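Local coordinates for protein membrane-bound lytic murein transglycosylase (Agrobacterium tumefaciens, PDB 2PNW) that probably cleaves the glycan strands of peptidoglycan as a lytic transglycosylase of the MltA family, forming 1,6-anhydromuramoyl ends, at residues S71-Q74 with A75-F78; D129-N132 with D133-P136; F156-R159 with R160-D163; I237-W240 with L241-P245. All coordinates share one frame; numbering follows the deposited sequence.

Contacts 1 to 4 follow one another in series along the chain, and none touches another. Contact 1, in helix 72-82, lies on the opposite side of the chain's centre from the other three, about 46 to 50 Å from them, centre to centre. Contact 2 begins at the end of strand 127-129 and runs into the loop before strand 145-149; contact 3 follows strand 152-154 of the same small antiparallel sheet, their centres about 21 Å apart. Contact 4, in the C-terminal part of helix 234-243, has its centre about 22 Å from that of contact 3 and about 40 Å from that of contact 2. Contacts 2 to 4 thus all belong to the MltA-specific insert region.

Contact 1: residues S71-Q74 with A75-F78; sequences SPEQ and ARQF
Glu73 and Arg76 form a salt bridge one helical turn apart, Glu73 OE2 lying 2.8 Å from Arg76 NH2. The two side chains cross at about a right angle, their flat ends are turned 65° apart, and one oxygen, OE2, meets one nitrogen, NH2. The guanidinium meets OE2 on its anti side, somewhat out of the carboxylate plane. Glu73 runs with CG anti to its backbone N (chi1 173°) and then bends at CG, and Arg76 bends at chi3, which brings the two ends together. Water 1 closes a second path by accepting from Arg76 NE and donating to Glu73 OE2. Pro72 O lies against one face of the guanidinium, offset toward its rim, and Pro72 CB is 3.7 Å from Arg76 NH1, which also donates to Asp23 O. The other carboxylate oxygen, Glu73 OE1, accepts a hydrogen bond from water 2 at 2.6 Å, and that water also donates to Gln77 OE1; the Gln77 amide nitrogen turns to Thr81. Beneath these side chains, Arg76 N donates to Pro72 O at 3.0 Å and Gln77 N to Glu73 O at 2.9 Å. On the buried side Ala75 packs on Phe29, and Phe78 meets Phe29 edge-to-face while resting on helix 54-66. At the start of the helix, Ser71 OG accepts from Gln74 N at 3.0 Å, while Ser71 O receives Ala75 N. Buried Ala75 and Phe78 against exposed Glu73 and Gln77 make the helix amphipathic; its serine N-cap, followed by proline as first helical residue, is a classic helix N-terminus.

Contact 2: residues D129-N132 with D133-P136; sequences DIDN and DNRP
An Asx turn superimposed on a beta-turn, in the loop after strand 127-129, brings Asn134 back onto the backbone of Asp129 and Asp131. The Asn134 amide grips the backbone with both of its polar atoms: ND2 donates to Asp129 O at 2.9 Å, with that oxygen in the amide plane, and OD1 accepts from Asp131 N, also at 2.9 Å. With chi1 at 68°, CG sits between the backbone N and the carbonyl carbon, which aims the amide along the incoming chain, and the paired bonds fix its rotation. Asp131 O accepts twice, from Asn134 N at 3.1 Å, above the carbonyl plane, which closes the beta-turn, and from Arg135 N at 3.0 Å. Asp131 OD1 makes the Asx turn by reaching over to Asp133 N, which approaches from above the carboxylate plane; the neighbouring Asp133 OD2 is 4.0 Å from that OD1, a proximity that may raise the proton affinity of both acids. Ile130 CG2 packs against Arg135 CB at 3.8 Å, the two side chains crossing at about a right angle. The turn lies at the surface between strands 127-129 and 145-149: Ile130 bonds through its backbone with Ala144, and Ile130, Asn134 and Pro136 rest on Ile153 of strand 152-154.

Contact 3: residues F156-R159 with R160-D163; sequences FPDR and RAID
Phe156 presents its ring edge to Ile162, CE2 lying 3.9 Å from CD1, and the two side chains cross at about a right angle. Pro157 follows with CB 3.8 Å from Ala161 CB, while its CD lies above one face of the Phe156 ring, near the rim. Asp158 then takes the N-cap position of helix 159-163: OD1 accepts from Ala161 N at 3.1 Å, nearly along its C-O axis, and the main-chain Asp158 O accepts from Ile162 N. Its chi1 of 64° turns the carboxylate back over the first turn of the helix, where its negative charge probably complements the helix dipole. OD2 forms a salt bridge with Arg256, so one carboxylate serves the helix start and the neighbouring loop. Ile162 CG1 and CD1 lean against Asp158 O, joining this polar start to the apolar group of Phe156 and Pro157. Arg159 O receives Asp163 N at 2.8 Å in an almost straight bond. The Arg159 and Asp163 side chains run side by side, but their charged ends stay 4.9 Å apart, NH1 to OD2; water 5 spans them, accepting from Arg159 NH1 and donating to Asp163 OD2, which also accepts from Trp253 NE1. The Arg159 side chain touches Phe184 and His187 of helix 180-189.

Contact 4: residues I237-W240 with L241-P245; sequences IRQW and LADHP
Trp240 lays one face of its indole under the His244 ring in an offset stack, with the centroid of its five-membered ring 3.9 Å from that of the imidazole and the planes 16° apart. His244 CB continues the overlap, standing 4.0 Å over the centroid of the Trp240 six-membered ring as a CH-pi contact. The same imidazole is tied to the backbone of its stacking partner: His244 ND1 donates to Trp240 O at 2.8 Å, with the oxygen in the ring plane. Trp240 CG stands anti to the backbone N (chi1 -173°), which swings the indole towards His244, and CE3 and CZ3 meet Leu241 CD2 on the way. One residue back along the chain, Gln239 NE2 donates to Asp243 OD2 at 3.2 Å, coming from above the carboxylate plane, while Asp243 N bonds to Gln239 O. Ile237 CG2 and Leu241 CD1 lie side by side 4.0 Å apart on the face turned to helices 180-189 and 217-223. Trp240 NE1 makes a weak bond to Glu226, and Arg238 pairs with Asp182. Since ND1 acts as a donor, it must carry a proton, and stack and bond together hold the imidazole's rotation.

Contact 1: residues S71-Q74 with A75-F78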
loop_
_atom_site.group_PDB
_atom_site.type_symbol
_atom_site.label_atom_id
_atom_site.label_comp_id
_atom_site.label_asym_id
_atom_site.label_seq_id
_atom_site.Cartn_x
_atom_site.Cartn_y
_atom_site.Cartn_z
ATOM N N SER A 71 24.342 -15.408 5.423
ATOM C CA SER A 71 23.909 -15.615 6.806
ATOM C C SER A 71 23.183 -14.359 7.284
ATOM O O SER A 71 23.396 -13.292 6.714
ATOM C CB SER A 71 25.121 -15.861 7.696
ATOM O OG SER A 71 25.893 -14.679 7.794
ATOM N N PRO A 72 22.329 -14.470 8.324
ATOM C CA PRO A 72 21.725 -13.262 8.903
ATOM C C PRO A 72 22.772 -12.220 9.287
ATOM O O PRO A 72 22.575 -11.032 9.043
ATOM C CB PRO A 72 20.999 -13.790 10.144
ATOM C CG PRO A 72 20.639 -15.193 9.769
ATOM C CD PRO A 72 21.808 -15.697 8.963
ATOM N N GLU A 73 23.900 -12.675 9.842
ATOM C CA GLU A 73 24.965 -11.759 10.258
ATOM C C GLU A 73 25.562 -11.014 9.070
ATOM O O GLU A 73 25.774 -9.811 9.147
ATOM C CB GLU A 73 26.068 -12.499 11.042
ATOM C CG GLU A 73 27.308 -11.648 11.372
ATOM C CD GLU A 73 27.024 -10.439 12.267
ATOM O OE1 GLU A 73 27.796 -9.447 12.205
ATOM O OE2 GLU A 73 26.040 -10.458 13.039
ATOM N N GLN A 74 25.832 -11.725 7.977
ATOM C CA GLN A 74 26.375 -11.072 6.769
ATOM C C GLN A 74 25.380 -10.073 6.174
ATOM O O GLN A 74 25.769 -9.007 5.667
ATOM C CB GLN A 74 26.762 -12.096 5.730
ATOM C CG GLN A 74 28.113 -12.743 6.019
ATOM C CD GLN A 74 28.377 -13.927 5.131
ATOM O OE1 GLN A 74 27.667 -14.155 4.157
ATOM N NE2 GLN A 74 29.406 -14.699 5.465
ATOM N N ALA A 75 24.097 -10.413 6.262
ATOM C CA ALA A 75 23.013 -9.516 5.799
ATOM C C ALA A 75 22.958 -8.215 6.608
ATOM O O ALA A 75 22.914 -7.121 6.045
ATOM C CB ALA A 75 21.690 -10.244 5.873
ATOM N N ARG A 76 22.948 -8.323 7.933
ATOM C CA ARG A 76 22.986 -7.129 8.788
ATOM C C ARG A 76 24.257 -6.320 8.530
ATOM O O ARG A 76 24.206 -5.086 8.494
ATOM C CB ARG A 76 22.891 -7.491 10.282
ATOM C CG ARG A 76 21.553 -8.081 10.704
ATOM C CD ARG A 76 21.454 -8.219 12.215
ATOM N NE ARG A 76 22.495 -9.115 12.720
ATOM C CZ ARG A 76 22.342 -10.425 12.909
ATOM N NH1 ARG A 76 21.181 -11.023 12.639
ATOM N NH2 ARG A 76 23.360 -11.143 13.376
ATOM N N GLN A 77 25.391 -7.010 8.356
ATOM C CA GLN A 77 26.680 -6.337 8.165
ATOM C C GLN A 77 26.688 -5.515 6.894
ATOM O O GLN A 77 27.275 -4.434 6.851
ATOM C CB GLN A 77 27.850 -7.340 8.146
ATOM C CG GLN A 77 29.232 -6.660 8.039
ATOM C CD GLN A 77 29.570 -5.812 9.264
ATOM O OE1 GLN A 77 29.596 -6.312 10.386
ATOM N NE2 GLN A 77 29.837 -4.529 9.047
ATOM N N PHE A 78 26.040 -6.022 5.850
ATOM C CA PHE A 78 25.895 -5.233 4.644
ATOM C C PHE A 78 25.361 -3.828 4.953
ATOM O O PHE A 78 25.921 -2.817 4.490
ATOM C CB PHE A 78 24.944 -5.909 3.650
ATOM C CG PHE A 78 24.602 -5.021 2.487
ATOM C CD1 PHE A 78 25.524 -4.831 1.460
ATOM C CD2 PHE A 78 23.370 -4.345 2.436
ATOM C CE1 PHE A 78 25.241 -3.958 0.381
ATOM C CE2 PHE A 78 23.079 -3.479 1.388
ATOM C CZ PHE A 78 24.017 -3.286 0.347
HETATM O O HOH W 1 24.840 -7.510 13.276
HETATM O O HOH W 2 29.838 -9.017 10.737
#

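Contact 2: residues D129-N132 with D133-P136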
loop_
_atom_site.group_PDB
_atom_site.type_symbol
_atom_site.label_atom_id
_atom_site.label_comp_id
_atom_site.label_asym_id
_atom_site.label_seq_id
_atom_site.Cartn_x
_atom_site.Cartn_y
_atom_site.Cartn_z
ATOM N N ASP A 129 -5.212 10.656 -17.231
ATOM C CA ASP A 129 -4.337 11.382 -16.322
ATOM C C ASP A 129 -4.460 12.883 -16.555
ATOM O O ASP A 129 -4.616 13.361 -17.709
ATOM C CB ASP A 129 -2.874 10.938 -16.491
ATOM C CG ASP A 129 -2.725 9.443 -16.382
ATOM O OD1 ASP A 129 -2.528 8.939 -15.273
ATOM O OD2 ASP A 129 -2.928 8.757 -17.407
ATOM N N ILE A 130 -4.343 13.625 -15.454
ATOM C CA ILE A 130 -4.457 15.088 -15.513
ATOM C C ILE A 130 -3.122 15.750 -15.202
ATOM O O ILE A 130 -2.473 15.415 -14.218
ATOM C CB ILE A 130 -5.510 15.611 -14.495
ATOM C CG1 ILE A 130 -6.883 14.986 -14.757
ATOM C CG2 ILE A 130 -5.585 17.184 -14.485
ATOM C CD1 ILE A 130 -7.577 15.454 -16.062
ATOM N N ASP A 131 -2.739 16.730 -16.016
ATOM C CA ASP A 131 -1.607 17.597 -15.660
ATOM C C ASP A 131 -1.841 18.969 -16.276
ATOM O O ASP A 131 -2.923 19.253 -16.767
ATOM C CB ASP A 131 -0.264 16.989 -16.112
ATOM C CG ASP A 131 -0.196 16.740 -17.620
ATOM O OD1 ASP A 131 -0.987 17.340 -18.384
ATOM O OD2 ASP A 131 0.642 15.898 -18.036
ATOM N N ASN A 132 -0.825 19.824 -16.271
ATOM C CA ASN A 132 -1.004 21.172 -16.848
ATOM C C ASN A 132 -1.547 21.209 -18.279
ATOM O O ASN A 132 -2.338 22.096 -18.629
ATOM C CB ASN A 132 0.291 21.993 -16.763
ATOM C CG ASN A 132 0.026 23.476 -16.885
ATOM O OD1 ASN A 132 -0.508 24.098 -15.958
ATOM N ND2 ASN A 132 0.349 24.042 -18.038
ATOM N N ASP A 133 -1.153 20.238 -19.098
ATOM C CA ASP A 133 -1.536 20.233 -20.511
ATOM C C ASP A 133 -3.053 20.108 -20.709
ATOM O O ASP A 133 -3.589 20.627 -21.700
ATOM C CB ASP A 133 -0.854 19.093 -21.272
ATOM C CG ASP A 133 0.670 19.162 -21.227
ATOM O OD1 ASP A 133 1.226 20.246 -20.889
ATOM O OD2 ASP A 133 1.310 18.108 -21.534
ATOM N N ASN A 134 -3.752 19.422 -19.790
ATOM C CA ASN A 134 -5.165 19.145 -20.033
ATOM C C ASN A 134 -6.131 19.585 -18.917
ATOM O O ASN A 134 -7.348 19.492 -19.094
ATOM C CB ASN A 134 -5.405 17.673 -20.440
ATOM C CG ASN A 134 -5.132 16.688 -19.304
ATOM O OD1 ASN A 134 -4.584 17.059 -18.275
ATOM N ND2 ASN A 134 -5.505 15.417 -19.500
ATOM N N ARG A 135 -5.595 20.069 -17.797
ATOM C CA ARG A 135 -6.462 20.460 -16.658
ATOM C C ARG A 135 -7.342 21.620 -17.059
ATOM O O ARG A 135 -6.844 22.698 -17.427
ATOM C CB ARG A 135 -5.634 20.821 -15.434
ATOM C CG ARG A 135 -6.483 21.034 -14.144
ATOM C CD ARG A 135 -5.600 21.469 -12.984
ATOM N NE ARG A 135 -4.677 20.404 -12.582
ATOM C CZ ARG A 135 -3.364 20.427 -12.796
ATOM N NH1 ARG A 135 -2.819 21.450 -13.446
ATOM N NH2 ARG A 135 -2.602 19.414 -12.395
ATOM N N PRO A 136 -8.668 21.417 -16.995
ATOM C CA PRO A 136 -9.571 22.506 -17.353
ATOM C C PRO A 136 -9.567 23.622 -16.303
ATOM O O PRO A 136 -9.193 23.407 -15.146
ATOM C CB PRO A 136 -10.942 21.832 -17.476
ATOM C CG PRO A 136 -10.815 20.485 -16.874
ATOM C CD PRO A 136 -9.368 20.170 -16.610
HETATM O O HOH W 3 -3.642 23.946 -14.624
HETATM O O HOH W 4 -4.125 23.482 -17.450
#

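Contact 3: residues F156-R159 with R160-D163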
loop_
_atom_site.group_PDB
_atom_site.type_symbol
_atom_site.label_atom_id
_atom_site.label_comp_id
_atom_site.label_asym_id
_atom_site.label_seq_id
_atom_site.Cartn_x
_atom_site.Cartn_y
_atom_site.Cartn_z
ATOM N N PHE A 156 -14.709 12.392 -13.163
ATOM C CA PHE A 156 -15.166 11.037 -13.426
ATOM C C PHE A 156 -16.247 10.704 -12.385
ATOM O O PHE A 156 -16.178 11.207 -11.254
ATOM C CB PHE A 156 -13.996 10.042 -13.372
ATOM C CG PHE A 156 -14.319 8.738 -14.023
ATOM C CD1 PHE A 156 -14.180 8.576 -15.404
ATOM C CD2 PHE A 156 -14.861 7.685 -13.262
ATOM C CE1 PHE A 156 -14.524 7.344 -16.013
ATOM C CE2 PHE A 156 -15.213 6.481 -13.863
ATOM C CZ PHE A 156 -15.038 6.315 -15.228
ATOM N N PRO A 157 -17.266 9.909 -12.767
ATOM C CA PRO A 157 -18.275 9.459 -11.785
ATOM C C PRO A 157 -17.658 8.884 -10.491
ATOM O O PRO A 157 -16.520 8.405 -10.509
ATOM C CB PRO A 157 -18.995 8.359 -12.550
ATOM C CG PRO A 157 -18.957 8.828 -13.955
ATOM C CD PRO A 157 -17.578 9.390 -14.124
ATOM N N ASP A 158 -18.396 8.937 -9.378
ATOM C CA ASP A 158 -17.892 8.409 -8.102
ATOM C C ASP A 158 -18.318 6.960 -7.877
ATOM O O ASP A 158 -19.002 6.397 -8.704
ATOM C CB ASP A 158 -18.305 9.310 -6.900
ATOM C CG ASP A 158 -19.806 9.360 -6.679
ATOM O OD1 ASP A 158 -20.582 8.655 -7.365
ATOM O OD2 ASP A 158 -20.218 10.121 -5.781
ATOM N N ARG A 159 -17.886 6.373 -6.762
ATOM C CA ARG A 159 -18.166 4.975 -6.452
ATOM C C ARG A 159 -19.668 4.670 -6.582
ATOM O O ARG A 159 -20.079 3.670 -7.213
ATOM C CB ARG A 159 -17.669 4.661 -5.027
ATOM C CG ARG A 159 -18.007 3.230 -4.532
ATOM C CD ARG A 159 -17.444 2.968 -3.153
ATOM N NE ARG A 159 -15.983 2.977 -3.144
ATOM C CZ ARG A 159 -15.232 1.970 -3.610
ATOM N NH1 ARG A 159 -15.822 0.876 -4.103
ATOM N NH2 ARG A 159 -13.905 2.066 -3.560
ATOM N N ARG A 160 -20.506 5.561 -6.037
ATOM C CA ARG A 160 -21.962 5.299 -6.116
ATOM C C ARG A 160 -22.435 5.169 -7.563
ATOM O O ARG A 160 -23.174 4.220 -7.914
ATOM C CB ARG A 160 -22.764 6.408 -5.418
ATOM C CG ARG A 160 -24.280 6.215 -5.579
ATOM C CD ARG A 160 -25.038 7.208 -4.703
ATOM N NE ARG A 160 -26.482 7.017 -4.886
ATOM C CZ ARG A 160 -27.416 7.457 -4.042
ATOM N NH1 ARG A 160 -27.069 8.128 -2.942
ATOM N NH2 ARG A 160 -28.705 7.237 -4.309
ATOM N N ALA A 161 -22.036 6.128 -8.406
ATOM C CA ALA A 161 -22.499 6.145 -9.794
ATOM C C ALA A 161 -22.019 4.882 -10.537
ATOM O O ALA A 161 -22.730 4.306 -11.364
ATOM C CB ALA A 161 -22.024 7.397 -10.495
ATOM N N ILE A 162 -20.813 4.448 -10.211
ATOM C CA ILE A 162 -20.250 3.227 -10.838
ATOM C C ILE A 162 -20.999 1.975 -10.341
ATOM O O ILE A 162 -21.462 1.147 -11.154
ATOM C CB ILE A 162 -18.733 3.147 -10.634
ATOM C CG1 ILE A 162 -18.068 4.400 -11.279
ATOM C CG2 ILE A 162 -18.169 1.823 -11.220
ATOM C CD1 ILE A 162 -16.666 4.682 -10.663
ATOM N N ASP A 163 -21.190 1.876 -9.028
ATOM C CA ASP A 163 -21.978 0.786 -8.434
ATOM C C ASP A 163 -23.413 0.742 -8.975
ATOM O O ASP A 163 -23.996 -0.343 -9.071
ATOM C CB ASP A 163 -22.038 0.882 -6.903
ATOM C CG ASP A 163 -20.746 0.458 -6.230
ATOM O OD1 ASP A 163 -19.829 -0.061 -6.921
ATOM O OD2 ASP A 163 -20.651 0.577 -4.980
HETATM O O HOH W 5 -18.402 -0.299 -3.784
#

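Contact 4: residues I237-W240 with L241-P245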
loop_
_atom_site.group_PDB
_atom_site.type_symbol
_atom_site.label_atom_id
_atom_site.label_comp_id
_atom_site.label_asym_id
_atom_site.label_seq_id
_atom_site.Cartn_x
_atom_site.Cartn_y
_atom_site.Cartn_z
ATOM N N ILE A 237 -15.402 -3.904 11.745
ATOM C CA ILE A 237 -16.019 -3.149 10.658
ATOM C C ILE A 237 -16.808 -4.096 9.744
ATOM O O ILE A 237 -17.971 -3.849 9.417
ATOM C CB ILE A 237 -14.961 -2.342 9.847
ATOM C CG1 ILE A 237 -14.343 -1.213 10.707
ATOM C CG2 ILE A 237 -15.601 -1.729 8.579
ATOM C CD1 ILE A 237 -13.050 -0.570 10.059
ATOM N N ARG A 238 -16.182 -5.208 9.357
ATOM C CA ARG A 238 -16.857 -6.200 8.525
ATOM C C ARG A 238 -18.086 -6.795 9.255
ATOM O O ARG A 238 -19.132 -7.007 8.645
ATOM C CB ARG A 238 -15.891 -7.313 8.172
ATOM C CG ARG A 238 -14.871 -6.965 7.063
ATOM C CD ARG A 238 -13.952 -8.195 6.887
ATOM N NE ARG A 238 -12.877 -8.034 5.888
ATOM C CZ ARG A 238 -13.008 -8.270 4.584
ATOM N NH1 ARG A 238 -14.177 -8.628 4.081
ATOM N NH2 ARG A 238 -11.952 -8.166 3.779
ATOM N N GLN A 239 -17.957 -7.041 10.555
ATOM C CA GLN A 239 -19.119 -7.555 11.340
ATOM C C GLN A 239 -20.273 -6.550 11.299
ATOM O O GLN A 239 -21.436 -6.930 11.098
ATOM C CB GLN A 239 -18.719 -7.839 12.800
ATOM C CG GLN A 239 -19.826 -8.575 13.630
ATOM C CD GLN A 239 -20.205 -9.912 13.024
ATOM O OE1 GLN A 239 -19.364 -10.800 12.885
ATOM N NE2 GLN A 239 -21.465 -10.058 12.649
ATOM N N TRP A 240 -19.958 -5.274 11.535
ATOM C CA TRP A 240 -21.002 -4.219 11.547
ATOM C C TRP A 240 -21.709 -4.198 10.214
ATOM O O TRP A 240 -22.937 -4.186 10.143
ATOM C CB TRP A 240 -20.417 -2.821 11.845
ATOM C CG TRP A 240 -21.517 -1.792 12.022
ATOM C CD1 TRP A 240 -22.103 -1.419 13.213
ATOM C CD2 TRP A 240 -22.185 -1.042 10.996
ATOM N NE1 TRP A 240 -23.084 -0.480 12.983
ATOM C CE2 TRP A 240 -23.170 -0.243 11.636
ATOM C CE3 TRP A 240 -22.067 -0.981 9.593
ATOM C CZ2 TRP A 240 -24.008 0.621 10.933
ATOM C CZ3 TRP A 240 -22.914 -0.131 8.884
ATOM C CH2 TRP A 240 -23.881 0.662 9.560
ATOM N N LEU A 241 -20.930 -4.237 9.132
ATOM C CA LEU A 241 -21.495 -4.253 7.791
ATOM C C LEU A 241 -22.326 -5.521 7.521
ATOM O O LEU A 241 -23.372 -5.457 6.893
ATOM C CB LEU A 241 -20.363 -4.112 6.749
ATOM C CG LEU A 241 -19.721 -2.707 6.691
ATOM C CD1 LEU A 241 -18.369 -2.832 5.894
ATOM C CD2 LEU A 241 -20.663 -1.639 6.089
ATOM N N ALA A 242 -21.848 -6.667 7.989
ATOM C CA ALA A 242 -22.622 -7.929 7.858
ATOM C C ALA A 242 -23.973 -7.831 8.600
ATOM O O ALA A 242 -24.974 -8.370 8.139
ATOM C CB ALA A 242 -21.830 -9.085 8.419
ATOM N N ASP A 243 -23.969 -7.140 9.731
ATOM C CA ASP A 243 -25.175 -6.950 10.572
ATOM C C ASP A 243 -26.113 -5.827 10.115
ATOM O O ASP A 243 -27.216 -5.646 10.686
ATOM C CB ASP A 243 -24.753 -6.704 12.023
ATOM C CG ASP A 243 -24.187 -7.944 12.678
ATOM O OD1 ASP A 243 -24.519 -9.053 12.240
ATOM O OD2 ASP A 243 -23.429 -7.798 13.641
ATOM N N HIS A 244 -25.693 -5.051 9.105
ATOM C CA HIS A 244 -26.510 -3.947 8.632
ATOM C C HIS A 244 -26.591 -3.887 7.113
ATOM O O HIS A 244 -26.209 -2.869 6.534
ATOM C CB HIS A 244 -25.956 -2.617 9.167
ATOM C CG HIS A 244 -26.041 -2.477 10.658
ATOM N ND1 HIS A 244 -25.072 -2.951 11.516
ATOM C CD2 HIS A 244 -26.994 -1.905 11.440
ATOM C CE1 HIS A 244 -25.421 -2.676 12.766
ATOM N NE2 HIS A 244 -26.579 -2.034 12.744
ATOM N N PRO A 245 -27.091 -4.961 6.459
ATOM C CA PRO A 245 -27.105 -5.005 5.001
ATOM C C PRO A 245 -27.828 -3.836 4.353
ATOM O O PRO A 245 -27.395 -3.368 3.290
ATOM C CB PRO A 245 -27.846 -6.316 4.685
ATOM C CG PRO A 245 -28.592 -6.667 5.973
ATOM C CD PRO A 245 -27.640 -6.210 7.031
#